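Local atomic coordinates of TAF6 (Antonospora locustae, PDB entry 4ATG), a protein that is probably a subunit of the general transcription factor TFIID, in which its HEAT-repeat C-terminal domain takes part in forming the complex with TAF9. Residues 116-121 with 158-163; 106-111 with 149-154; 80-85 with 123-128. All blocks are in the same frame, centred on the assembly; numbering follows the deposited sequence.

How the contacts relate
Followed from the N terminus, the chain first passes the loop 80-85, then helix 104-121, which supplies residues 106-111 and 116-121. Contact 3 is the first to close, when the loop 123-128 comes back to 80-85. Contact 2 closes next, as 149-154 on helix 147-160 packs against 106-111. Contact 1 closes last, at 158-163. Every pair crosses and none nests, as fits a superhelical stack of helices in which successive elements interleave. Contacts 1 and 2 tie the same two helices at different heights and touch where Ile159 meets Ala111. Tyr121 of contact 1 packs on both loops of contact 3, while contacts 2 and 3 stay apart, their nearest atoms separated by about 11 Å.

Contact 1 of 3, residues 116-121 with 158-163; sequences YIYDTY and SILSKN
Tyr118 and Leu160 meet where helix 104-121 packs beside helix 147-160, a side-by-side pairing of helices in a HEAT-repeat domain. The two side chains cross at about a right angle. Leu160 lays its CD2 methyl over one face of the Tyr118 ring in a CH-pi contact, 4.3 Å from the ring centroid and 27° off the normal, while its CB rests nearer the rim, 4.0 Å from Tyr118 CE2. With CG anti to the backbone N (chi1 -175°), Tyr118 holds its ring out towards the neighbouring helix, where Ala129 and Val164 also touch it.

Asp119 adds a polar fringe, its OD1 lying 3.5 Å from Leu160 O. Lys115 probably eases this meeting of two acceptors: its ammonium group forms a salt bridge with Asp119 OD2, a hydrogen bond to Ile159 O and a weak one to Leu160 O, which would offset the repulsion between carboxylate and carbonyl oxygen.

Beyond the apolar overlap, the chain turns at Ser161, the N-cap residue of helix 162-179; Ser161 OG caps Val164 N. A single water spans the remaining distance, 2.9 Å from Tyr118 OH and 2.7 Å from Ser161 OG.

Contact 2 of 3, residues 106-111 with 149-154; sequences VRKMSA and SQYGAL
Arg107 and Gly152 hold the nearest pair of CA atoms between two helices running in the same direction, an arrangement that illustrates how HEAT repeats build a layer from similarly oriented helices. The local axes approach to 9.5 Å at a signed crossing angle of -28°, and the CA atoms of Arg107 and Gly152 are 5.5 Å apart. Since Gly152 has no side chain, the aliphatic part of Arg107 can run directly across its backbone, with Arg107 CD 4.3 Å from Gly152 CA.

The arginine chain is extended from CG to NE and carries the guanidinium group to the backbone N and CA of Ser149. That residue comes over one face of the flat group rather than to its edge: Ser149 N stands 4.0 Å above the guanidinium plane, towards the rim, and Ser149 CA is 3.9 Å from Arg107 NH1.

On the other flank of the glycine, the chain of Lys108 slants across, its end meeting the hydroxyl edge of the Tyr151 ring near the ring plane, with CE 3.1 Å and NZ 3.2 Å from Tyr151 OH. The Tyr151 ring swings away from its own amide (chi1 175°), which brings the phenol to the lysine end.

Arg107 gives NH1 to Val96 O and NH2 to Gly98 O and Ile101 O, and Ser149 OG bonds to Ile97 O, so the helix pair is coupled to the end of helix 85-97 and the loop beyond it. The three carbonyls that grip Arg107 fix the rotation of its guanidinium group, and their dipoles probably stabilise the buried charge. With Lys108 at its edge and Lys184 in a cation-pi contact with the same ring, Tyr151 would tend to have a somewhat more acidic hydroxyl.

Contact 3 of 3, residues 80-85 with 123-128; sequences FIDPYL and RSYKTL
The nearest CA atoms across this contact, those of Asp82 and Tyr125, are 9.2 Å apart, the first in a loop with helical torsions at 81-83, the second at the start of a type I beta turn that runs to Leu128. Backbone bonds brace each side separately: Tyr84 N reaches Ile81 O, and Leu128 N reaches Tyr125 O at 3.2 Å to close the turn. The gap is spanned by side chains, and here one hydrogen bond joins two inter-helix loops of the HEAT-repeat domain.

Tyr125 OH donates to Asp82 OD2 at 2.6 Å, approaching the anti lone pair, on the side away from the other carboxylate oxygen. Asp82 OD2 lies at the edge of the phenol and in the ring plane, whereas the carboxylate itself is turned 85° against the ring. The two side chains cross at about a right angle, which also brings Asp82 CB to 3.3 Å from Tyr125 OH.

Alongside the polar pair lies an apolar patch that links the same two loops through a third party. Leu85 and Leu128 do not meet directly, their CD1 atoms being 4.6 Å apart, but Tyr121 of helix 104-121 packs on both, and it touches Ile81 and Asp82 as well. A bound cyclohexylaminoethanesulfonate, probably from the crystallisation liquor, lies about 4 Å from the Tyr125 side chain and accepts a hydrogen bond from Lys126 N.

The short bond from Tyr125 OH to Asp82 OD2 is consistent with an ionised aspartate facing a neutral phenol, and the negative charge would tend to keep the tyrosine protonated at this surface position.

Contact 1 of 3, residues 116-121 with 158-163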
loop_
_atom_site.group_PDB
_atom_site.type_symbol
_atom_site.label_atom_id
_atom_site.label_comp_id
_atom_site.label_asym_id
_atom_site.label_seq_id
_atom_site.Cartn_x
_atom_site.Cartn_y
_atom_site.Cartn_z
ATOM N N TYR A 116 3.785 -0.455 8.172
ATOM C CA TYR A 116 2.960 -0.564 9.385
ATOM C C TYR A 116 2.386 -1.983 9.495
ATOM O O TYR A 116 2.382 -2.565 10.587
ATOM C CB TYR A 116 1.808 0.450 9.333
ATOM C CG TYR A 116 0.975 0.421 10.594
ATOM C CD1 TYR A 116 1.326 1.186 11.697
ATOM C CD2 TYR A 116 -0.125 -0.434 10.712
ATOM C CE1 TYR A 116 0.587 1.137 12.878
ATOM C CE2 TYR A 116 -0.888 -0.472 11.882
ATOM C CZ TYR A 116 -0.513 0.304 12.967
ATOM O OH TYR A 116 -1.245 0.308 14.127
ATOM N N ILE A 117 1.901 -2.522 8.385
ATOM C CA ILE A 117 1.325 -3.887 8.368
ATOM C C ILE A 117 2.421 -4.893 8.660
ATOM O O ILE A 117 2.242 -5.776 9.493
ATOM C CB ILE A 117 0.629 -4.157 7.013
ATOM C CG1 ILE A 117 -0.612 -3.247 6.852
ATOM C CG2 ILE A 117 0.248 -5.664 6.866
ATOM C CD1 ILE A 117 -1.244 -3.269 5.397
ATOM N N TYR A 118 3.565 -4.732 7.988
ATOM C CA TYR A 118 4.725 -5.598 8.186
ATOM C C TYR A 118 5.115 -5.605 9.669
ATOM O O TYR A 118 5.249 -6.678 10.272
ATOM C CB TYR A 118 5.894 -5.114 7.306
ATOM C CG TYR A 118 7.109 -6.006 7.336
ATOM C CD1 TYR A 118 7.270 -7.029 6.402
ATOM C CD2 TYR A 118 8.174 -5.737 8.192
ATOM C CE1 TYR A 118 8.430 -7.807 6.371
ATOM C CE2 TYR A 118 9.328 -6.528 8.186
ATOM C CZ TYR A 118 9.453 -7.552 7.266
ATOM O OH TYR A 118 10.596 -8.317 7.244
ATOM N N ASP A 119 5.313 -4.427 10.249
ATOM C CA ASP A 119 5.714 -4.323 11.656
ATOM C C ASP A 119 4.671 -4.867 12.628
ATOM O O ASP A 119 5.034 -5.466 13.639
ATOM C CB ASP A 119 6.019 -2.867 12.013
ATOM C CG ASP A 119 7.323 -2.324 11.421
ATOM O OD1 ASP A 119 8.168 -3.131 11.019
ATOM O OD2 ASP A 119 7.529 -1.102 11.468
ATOM N N THR A 120 3.395 -4.638 12.343
ATOM C CA THR A 120 2.323 -5.031 13.264
ATOM C C THR A 120 1.980 -6.516 13.200
ATOM O O THR A 120 1.638 -7.116 14.231
ATOM C CB THR A 120 1.085 -4.145 13.001
ATOM O OG1 THR A 120 1.472 -2.777 13.127
ATOM C CG2 THR A 120 -0.094 -4.425 13.964
ATOM N N TYR A 121 1.954 -7.072 11.985
ATOM C CA TYR A 121 1.437 -8.431 11.736
ATOM C C TYR A 121 2.360 -9.519 11.258
ATOM O O TYR A 121 1.918 -10.682 11.242
ATOM C CB TYR A 121 0.265 -8.308 10.726
ATOM C CG TYR A 121 -0.870 -7.460 11.247
ATOM C CD1 TYR A 121 -1.748 -7.950 12.209
ATOM C CD2 TYR A 121 -1.065 -6.157 10.784
ATOM C CE1 TYR A 121 -2.802 -7.173 12.688
ATOM C CE2 TYR A 121 -2.117 -5.369 11.263
ATOM C CZ TYR A 121 -2.976 -5.880 12.222
ATOM O OH TYR A 121 -4.015 -5.115 12.717
ATOM N N SER A 158 13.689 -0.551 1.978
ATOM C CA SER A 158 14.598 0.253 2.799
ATOM C C SER A 158 14.032 0.654 4.166
ATOM O O SER A 158 14.802 0.879 5.108
ATOM C CB SER A 158 15.045 1.490 2.026
ATOM O OG SER A 158 14.134 2.574 2.133
ATOM N N ILE A 159 12.693 0.780 4.271
ATOM C CA ILE A 159 12.095 1.217 5.541
ATOM C C ILE A 159 11.574 0.049 6.421
ATOM O O ILE A 159 11.184 0.293 7.564
ATOM C CB ILE A 159 10.993 2.295 5.300
ATOM C CG1 ILE A 159 9.767 1.680 4.583
ATOM C CG2 ILE A 159 11.573 3.543 4.551
ATOM C CD1 ILE A 159 8.464 2.540 4.619
ATOM N N LEU A 160 11.522 -1.189 5.899
ATOM C CA LEU A 160 10.960 -2.316 6.684
ATOM C C LEU A 160 11.696 -2.612 7.995
ATOM O O LEU A 160 11.073 -2.602 9.061
ATOM C CB LEU A 160 10.801 -3.584 5.840
ATOM C CG LEU A 160 9.849 -3.462 4.651
ATOM C CD1 LEU A 160 9.875 -4.717 3.774
ATOM C CD2 LEU A 160 8.422 -3.073 5.112
ATOM N N SER A 161 13.011 -2.827 7.917
ATOM C CA SER A 161 13.870 -3.126 9.075
ATOM C C SER A 161 15.315 -3.160 8.654
ATOM O O SER A 161 15.608 -3.354 7.470
ATOM C CB SER A 161 13.502 -4.481 9.688
ATOM O OG SER A 161 13.821 -5.571 8.833
ATOM N N LYS A 162 16.235 -3.016 9.637
ATOM C CA LYS A 162 17.675 -3.118 9.403
ATOM C C LYS A 162 18.026 -4.504 8.891
ATOM O O LYS A 162 18.939 -4.624 8.077
ATOM C CB LYS A 162 18.460 -2.820 10.691
ATOM C CG LYS A 162 18.421 -1.355 11.100
ATOM C CD LYS A 162 19.310 -1.095 12.320
ATOM C CE LYS A 162 18.610 -0.245 13.352
ATOM N NZ LYS A 162 19.098 -0.551 14.720
ATOM N N ASN A 163 17.300 -5.551 9.342
ATOM C CA ASN A 163 17.569 -6.913 8.873
ATOM C C ASN A 163 17.216 -7.099 7.397
ATOM O O ASN A 163 17.921 -7.825 6.709
ATOM C CB ASN A 163 16.924 -7.979 9.763
ATOM C CG ASN A 163 17.421 -9.379 9.457
ATOM O OD1 ASN A 163 16.719 -10.192 8.851
ATOM N ND2 ASN A 163 18.665 -9.672 9.816
HETATM O O HOH W 1 12.517 -7.878 9.318
#

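Contact 2 of 3, residues 106-111 with 149-154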
loop_
_atom_site.group_PDB
_atom_site.type_symbol
_atom_site.label_atom_id
_atom_site.label_comp_id
_atom_site.label_asym_id
_atom_site.label_seq_id
_atom_site.Cartn_x
_atom_site.Cartn_y
_atom_site.Cartn_z
ATOM N N VAL A 106 3.041 9.196 -3.685
ATOM C CA VAL A 106 2.027 8.127 -3.602
ATOM C C VAL A 106 2.729 6.817 -3.246
ATOM O O VAL A 106 2.290 6.097 -2.360
ATOM C CB VAL A 106 1.204 7.989 -4.914
ATOM C CG1 VAL A 106 0.346 6.715 -4.907
ATOM C CG2 VAL A 106 0.343 9.224 -5.144
ATOM N N ARG A 107 3.819 6.525 -3.944
ATOM C CA ARG A 107 4.582 5.298 -3.742
ATOM C C ARG A 107 5.101 5.217 -2.314
ATOM O O ARG A 107 4.978 4.174 -1.679
ATOM C CB ARG A 107 5.756 5.233 -4.714
ATOM C CG ARG A 107 5.330 5.232 -6.176
ATOM C CD ARG A 107 6.546 5.165 -7.087
ATOM N NE ARG A 107 6.165 5.280 -8.496
ATOM C CZ ARG A 107 5.712 4.281 -9.245
ATOM N NH1 ARG A 107 5.593 3.062 -8.739
ATOM N NH2 ARG A 107 5.368 4.494 -10.503
ATOM N N LYS A 108 5.670 6.309 -1.821
ATOM C CA LYS A 108 6.214 6.364 -0.469
ATOM C C LYS A 108 5.117 6.259 0.578
ATOM O O LYS A 108 5.316 5.571 1.589
ATOM C CB LYS A 108 7.006 7.651 -0.258
ATOM C CG LYS A 108 8.297 7.687 -1.063
ATOM C CD LYS A 108 8.955 9.042 -0.884
ATOM C CE LYS A 108 10.312 9.054 -1.501
ATOM N NZ LYS A 108 10.802 10.446 -1.684
ATOM N N MET A 109 3.972 6.955 0.360
ATOM C CA MET A 109 2.853 6.942 1.312
ATOM C C MET A 109 2.319 5.520 1.459
ATOM O O MET A 109 2.099 5.061 2.574
ATOM C CB MET A 109 1.725 7.866 0.841
ATOM C CG MET A 109 0.569 7.908 1.799
ATOM S SD MET A 109 -0.835 8.766 1.070
ATOM C CE MET A 109 -1.965 8.723 2.410
ATOM N N SER A 110 2.112 4.832 0.321
ATOM C CA SER A 110 1.630 3.444 0.349
ATOM C C SER A 110 2.666 2.546 1.016
ATOM O O SER A 110 2.295 1.684 1.797
ATOM C CB SER A 110 1.335 2.928 -1.049
ATOM O OG SER A 110 0.839 1.600 -0.945
ATOM N N ALA A 111 3.986 2.768 0.722
ATOM C CA ALA A 111 5.082 1.975 1.307
ATOM C C ALA A 111 5.078 2.093 2.839
ATOM O O ALA A 111 5.342 1.104 3.529
ATOM C CB ALA A 111 6.433 2.438 0.751
ATOM N N SER A 149 9.092 2.289 -10.764
ATOM C CA SER A 149 8.623 1.049 -10.123
ATOM C C SER A 149 9.707 0.465 -9.219
ATOM O O SER A 149 9.428 0.111 -8.076
ATOM C CB SER A 149 8.208 0.017 -11.169
ATOM O OG SER A 149 6.962 0.371 -11.741
ATOM N N GLN A 150 10.952 0.376 -9.731
ATOM C CA GLN A 150 12.093 -0.152 -8.986
ATOM C C GLN A 150 12.404 0.728 -7.780
ATOM O O GLN A 150 12.784 0.207 -6.733
ATOM C CB GLN A 150 13.330 -0.229 -9.893
ATOM C CG GLN A 150 13.207 -1.278 -11.013
ATOM C CD GLN A 150 14.360 -1.162 -11.980
ATOM O OE1 GLN A 150 15.136 -0.203 -11.953
ATOM N NE2 GLN A 150 14.496 -2.138 -12.864
ATOM N N TYR A 151 12.234 2.055 -7.930
ATOM C CA TYR A 151 12.455 3.035 -6.858
ATOM C C TYR A 151 11.440 2.813 -5.737
ATOM O O TYR A 151 11.809 2.839 -4.564
ATOM C CB TYR A 151 12.351 4.469 -7.399
ATOM C CG TYR A 151 12.440 5.528 -6.331
ATOM C CD1 TYR A 151 13.673 5.943 -5.833
ATOM C CD2 TYR A 151 11.294 6.128 -5.818
ATOM C CE1 TYR A 151 13.762 6.914 -4.838
ATOM C CE2 TYR A 151 11.370 7.084 -4.807
ATOM C CZ TYR A 151 12.609 7.481 -4.330
ATOM O OH TYR A 151 12.705 8.455 -3.370
ATOM N N GLY A 152 10.166 2.661 -6.098
ATOM C CA GLY A 152 9.126 2.414 -5.096
ATOM C C GLY A 152 9.440 1.136 -4.336
ATOM O O GLY A 152 9.433 1.123 -3.100
ATOM N N ALA A 153 9.759 0.060 -5.074
ATOM C CA ALA A 153 10.085 -1.253 -4.488
ATOM C C ALA A 153 11.270 -1.154 -3.525
ATOM O O ALA A 153 11.161 -1.625 -2.398
ATOM C CB ALA A 153 10.372 -2.263 -5.578
ATOM N N LEU A 154 12.369 -0.487 -3.940
ATOM C CA LEU A 154 13.538 -0.304 -3.075
ATOM C C LEU A 154 13.225 0.578 -1.858
ATOM O O LEU A 154 13.651 0.248 -0.750
ATOM C CB LEU A 154 14.730 0.289 -3.857
ATOM C CG LEU A 154 16.035 0.436 -3.035
ATOM C CD1 LEU A 154 16.483 -0.906 -2.408
ATOM C CD2 LEU A 154 17.140 1.043 -3.871
#

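Contact 3 of 3, residues 80-85 with 123-128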
loop_
_atom_site.group_PDB
_atom_site.type_symbol
_atom_site.label_atom_id
_atom_site.label_comp_id
_atom_site.label_asym_id
_atom_site.label_seq_id
_atom_site.Cartn_x
_atom_site.Cartn_y
_atom_site.Cartn_z
ATOM N N PHE A 80 -12.277 -5.543 12.824
ATOM C CA PHE A 80 -11.339 -6.667 12.944
ATOM C C PHE A 80 -10.766 -6.846 11.562
ATOM O O PHE A 80 -11.418 -7.415 10.683
ATOM C CB PHE A 80 -12.061 -7.943 13.413
ATOM C CG PHE A 80 -11.131 -9.119 13.552
ATOM C CD1 PHE A 80 -9.999 -9.041 14.351
ATOM C CD2 PHE A 80 -11.394 -10.316 12.897
ATOM C CE1 PHE A 80 -9.138 -10.142 14.489
ATOM C CE2 PHE A 80 -10.555 -11.431 13.065
ATOM C CZ PHE A 80 -9.417 -11.329 13.839
ATOM N N ILE A 81 -9.594 -6.267 11.337
ATOM C CA ILE A 81 -8.981 -6.203 10.006
ATOM C C ILE A 81 -8.218 -7.423 9.568
ATOM O O ILE A 81 -8.019 -7.619 8.368
ATOM C CB ILE A 81 -8.134 -4.899 9.891
ATOM C CG1 ILE A 81 -8.011 -4.394 8.426
ATOM C CG2 ILE A 81 -6.724 -5.057 10.539
ATOM C CD1 ILE A 81 -9.392 -3.965 7.750
ATOM N N ASP A 82 -7.717 -8.220 10.519
ATOM C CA ASP A 82 -6.883 -9.391 10.194
ATOM C C ASP A 82 -7.330 -10.247 9.005
ATOM O O ASP A 82 -6.464 -10.546 8.189
ATOM C CB ASP A 82 -6.632 -10.288 11.414
ATOM C CG ASP A 82 -6.092 -9.571 12.644
ATOM O OD1 ASP A 82 -6.524 -8.417 12.902
ATOM O OD2 ASP A 82 -5.317 -10.204 13.410
ATOM N N PRO A 83 -8.629 -10.619 8.846
ATOM C CA PRO A 83 -9.029 -11.450 7.685
ATOM C C PRO A 83 -8.897 -10.784 6.322
ATOM O O PRO A 83 -9.037 -11.462 5.307
ATOM C CB PRO A 83 -10.511 -11.760 7.953
ATOM C CG PRO A 83 -10.750 -11.435 9.381
ATOM C CD PRO A 83 -9.808 -10.305 9.681
ATOM N N TYR A 84 -8.638 -9.477 6.300
ATOM C CA TYR A 84 -8.595 -8.691 5.068
ATOM C C TYR A 84 -7.225 -8.178 4.704
ATOM O O TYR A 84 -7.076 -7.592 3.639
ATOM C CB TYR A 84 -9.613 -7.531 5.153
ATOM C CG TYR A 84 -11.004 -8.037 5.463
ATOM C CD1 TYR A 84 -11.754 -8.713 4.500
ATOM C CD2 TYR A 84 -11.540 -7.919 6.742
ATOM C CE1 TYR A 84 -13.015 -9.231 4.797
ATOM C CE2 TYR A 84 -12.806 -8.424 7.045
ATOM C CZ TYR A 84 -13.527 -9.100 6.076
ATOM O OH TYR A 84 -14.747 -9.652 6.380
ATOM N N LEU A 85 -6.202 -8.434 5.546
ATOM C CA LEU A 85 -4.842 -7.968 5.238
ATOM C C LEU A 85 -4.336 -8.566 3.931
ATOM O O LEU A 85 -3.566 -7.920 3.229
ATOM C CB LEU A 85 -3.874 -8.312 6.379
ATOM C CG LEU A 85 -4.182 -7.608 7.716
ATOM C CD1 LEU A 85 -3.320 -8.158 8.791
ATOM C CD2 LEU A 85 -3.973 -6.062 7.606
ATOM N N ARG A 123 4.801 -11.063 12.650
ATOM C CA ARG A 123 5.079 -12.137 13.645
ATOM C C ARG A 123 3.836 -12.977 13.952
ATOM O O ARG A 123 3.950 -14.091 14.480
ATOM C CB ARG A 123 5.684 -11.577 14.943
ATOM C CG ARG A 123 7.078 -10.976 14.762
ATOM C CD ARG A 123 7.694 -10.600 16.093
ATOM N NE ARG A 123 8.926 -9.827 15.920
ATOM C CZ ARG A 123 8.998 -8.500 15.970
ATOM N NH1 ARG A 123 7.908 -7.776 16.194
ATOM N NH2 ARG A 123 10.161 -7.887 15.801
ATOM N N SER A 124 2.659 -12.450 13.625
ATOM C CA SER A 124 1.389 -13.156 13.847
ATOM C C SER A 124 1.029 -14.051 12.677
ATOM O O SER A 124 0.545 -15.149 12.898
ATOM C CB SER A 124 0.242 -12.172 14.058
ATOM O OG SER A 124 0.562 -11.210 15.041
ATOM N N TYR A 125 1.239 -13.582 11.440
ATOM C CA TYR A 125 0.848 -14.315 10.226
ATOM C C TYR A 125 2.085 -14.644 9.412
ATOM O O TYR A 125 2.654 -13.754 8.785
ATOM C CB TYR A 125 -0.213 -13.497 9.439
ATOM C CG TYR A 125 -1.460 -13.235 10.269
ATOM C CD1 TYR A 125 -2.364 -14.257 10.543
ATOM C CD2 TYR A 125 -1.696 -11.983 10.838
ATOM C CE1 TYR A 125 -3.456 -14.054 11.381
ATOM C CE2 TYR A 125 -2.808 -11.756 11.651
ATOM C CZ TYR A 125 -3.674 -12.804 11.931
ATOM O OH TYR A 125 -4.752 -12.628 12.745
ATOM N N LYS A 126 2.515 -15.913 9.453
ATOM C CA LYS A 126 3.759 -16.400 8.832
ATOM C C LYS A 126 3.985 -16.102 7.350
ATOM O O LYS A 126 5.123 -15.872 6.962
ATOM C CB LYS A 126 4.019 -17.894 9.151
ATOM C CG LYS A 126 2.998 -18.862 8.559
ATOM C CD LYS A 126 3.317 -20.310 8.905
ATOM C CE LYS A 126 2.309 -21.258 8.307
ATOM N NZ LYS A 126 2.734 -22.673 8.463
ATOM N N THR A 127 2.932 -16.121 6.530
ATOM C CA THR A 127 3.072 -15.910 5.080
ATOM C C THR A 127 3.214 -14.428 4.703
ATOM O O THR A 127 3.591 -14.122 3.579
ATOM C CB THR A 127 1.869 -16.501 4.344
ATOM O OG1 THR A 127 0.697 -15.796 4.756
ATOM C CG2 THR A 127 1.702 -18.006 4.570
ATOM N N LEU A 128 2.902 -13.520 5.623
ATOM C CA LEU A 128 2.919 -12.081 5.341
ATOM C C LEU A 128 4.284 -11.521 4.877
ATOM O O LEU A 128 4.350 -10.943 3.788
ATOM C CB LEU A 128 2.370 -11.321 6.561
ATOM C CG LEU A 128 1.886 -9.898 6.349
ATOM C CD1 LEU A 128 0.753 -9.573 7.319
ATOM C CD2 LEU A 128 3.033 -8.888 6.488
#